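Local coordinates for CBS domain containing membrane protein (Sphaerobacter thermophilus, PDB 4ESY) that is of unknown function but, as a membrane protein whose C-terminal CBS-domain pair forms this fragment, may sense an adenosyl ligand, at residues Ala41-Leu45 with Phe77-Glu81. Residues are numbered along the deposited sequence; the frame is centred on the assembly and turned at random.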
# COMPACT_ATOMS: atom_id res chain seq x y z
N ALA B 41 -0.11 14.11 10.51
CA ALA B 41 0.39 14.16 9.13
C ALA B 41 1.91 14.25 9.14
O ALA B 41 2.60 13.47 8.47
CB ALA B 41 -0.23 15.32 8.32
N LYS B 42 2.42 15.18 9.95
CA LYS B 42 3.84 15.37 10.11
C LYS B 42 4.59 14.09 10.54
O LYS B 42 5.63 13.76 9.97
CB LYS B 42 4.13 16.48 11.12
CG LYS B 42 5.61 16.80 11.21
CD LYS B 42 5.91 17.97 12.14
CE LYS B 42 7.41 18.25 12.20
NZ LYS B 42 7.76 19.06 13.38
N THR B 43 4.06 13.41 11.55
CA THR B 43 4.60 12.14 12.01
C THR B 43 4.64 11.10 10.90
O THR B 43 5.69 10.48 10.66
CB THR B 43 3.76 11.59 13.18
OG1 THR B 43 3.77 12.55 14.23
CG2 THR B 43 4.33 10.29 13.70
N MSE B 44 3.54 10.95 10.19
CA MSE B 44 3.42 9.91 9.14
C MSE B 44 4.37 10.17 7.97
O MSE B 44 4.98 9.24 7.43
CB MSE B 44 1.99 9.84 8.59
CG MSE B 44 0.93 9.21 9.54
SE MSE B 44 -0.82 9.39 8.61
CE MSE B 44 -1.79 8.08 9.62
N LEU B 45 4.45 11.43 7.57
CA LEU B 45 5.37 11.82 6.53
C LEU B 45 6.85 11.73 6.98
O LEU B 45 7.69 11.32 6.19
CB LEU B 45 5.04 13.23 6.00
CG LEU B 45 3.76 13.38 5.17
CD1 LEU B 45 3.58 14.85 4.87
CD2 LEU B 45 3.85 12.57 3.86
N PHE B 77 -5.47 14.39 2.62
CA PHE B 77 -4.12 14.23 3.19
C PHE B 77 -3.03 14.85 2.28
O PHE B 77 -2.00 15.33 2.75
CB PHE B 77 -3.83 12.76 3.47
CG PHE B 77 -2.47 12.50 4.06
CD1 PHE B 77 -2.29 12.42 5.45
CD2 PHE B 77 -1.37 12.37 3.25
CE1 PHE B 77 -1.02 12.18 6.00
CE2 PHE B 77 -0.08 12.13 3.81
CZ PHE B 77 0.08 12.04 5.18
N TRP B 78 -3.30 14.90 0.98
CA TRP B 78 -2.27 15.37 0.03
C TRP B 78 -1.85 16.81 0.29
O TRP B 78 -0.76 17.22 -0.09
CB TRP B 78 -2.74 15.23 -1.43
CG TRP B 78 -1.60 14.86 -2.35
CD1 TRP B 78 -0.62 13.95 -2.09
CD2 TRP B 78 -1.29 15.46 -3.62
NE1 TRP B 78 0.27 13.91 -3.16
CE2 TRP B 78 -0.12 14.83 -4.10
CE3 TRP B 78 -1.89 16.46 -4.40
CZ2 TRP B 78 0.47 15.17 -5.33
CZ3 TRP B 78 -1.31 16.79 -5.63
CH2 TRP B 78 -0.15 16.14 -6.09
N ILE B 79 -2.73 17.58 0.93
CA ILE B 79 -2.41 18.95 1.27
C ILE B 79 -1.10 19.07 2.08
O ILE B 79 -0.36 20.06 1.95
CB ILE B 79 -3.57 19.64 2.00
CG1 ILE B 79 -3.38 21.12 1.92
CG2 ILE B 79 -3.70 19.19 3.49
CD1 ILE B 79 -4.58 21.86 2.34
N TYR B 80 -0.80 18.05 2.87
CA TYR B 80 0.44 18.05 3.67
C TYR B 80 1.67 17.65 2.85
O TYR B 80 2.81 17.89 3.27
CB TYR B 80 0.29 17.16 4.94
CG TYR B 80 -0.79 17.69 5.87
CD1 TYR B 80 -0.54 18.79 6.69
CD2 TYR B 80 -2.04 17.08 5.94
CE1 TYR B 80 -1.52 19.29 7.52
CE2 TYR B 80 -3.03 17.58 6.77
CZ TYR B 80 -2.77 18.67 7.56
OH TYR B 80 -3.74 19.18 8.37
N GLU B 81 1.47 17.04 1.69
CA GLU B 81 2.61 16.68 0.82
C GLU B 81 2.86 17.65 -0.32
O GLU B 81 3.99 17.83 -0.75
CB GLU B 81 2.40 15.30 0.18
CG GLU B 81 2.22 14.16 1.15
CD GLU B 81 2.22 12.79 0.46
OE1 GLU B 81 1.14 12.21 0.30
OE2 GLU B 81 3.29 12.27 0.09
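Leu-45 N donates to Ala-41 O at 2.9 Å, one turn along helix 37-46, and that turn sets both residues on the flank of the helix facing 77-81. The helix belongs to the first CBS domain; its partner is a short run of residues with helical backbone angles, in the loop between strand 61-64 and helix 83-86. No hydrogen bond crosses between them, so the join is apolar packing, plus a Met-aromatic contact. The CG of Leu-45 sits beside the backbone N (chi1 -70°), sending the two methyls forward to separate targets: CD1 rests 3.5 Å from Tyr-80 O, while CD2 lies at the same distance from Glu-81 CG, on the aliphatic part of that chain. Between these, Leu-45 CG comes 3.9 Å from Phe-77 CZ. An alanine in place of Leu-45 would lose both methyls and is likely to leave a gap between the Phe-77 ring and the Glu-81 stem, freeing that stem to shift. Phe-77 gets its ring across because CG stands anti to the backbone N (chi1 -180°). The selenium of selenomethionine Met-44 approaches obliquely, SE to Phe-77 CE1 being 3.8 Å, and Phe-70 meets the same ring edge-to-face. Glu-81 OE1 lies in the ring plane at the Phe-77 edge, but its stronger partner is a basic side chain of another protein chain, with which it forms a salt bridge. The Tyr-80 ring is sandwiched between its neighbour Ile-79, whose CG2 covers one face, and Ala-41 on the opposite face, where a CH-pi contact puts CB of Ala-41 3.6 Å from the Tyr-80 ring centroid, offset toward the rim and nearest CG and CD2.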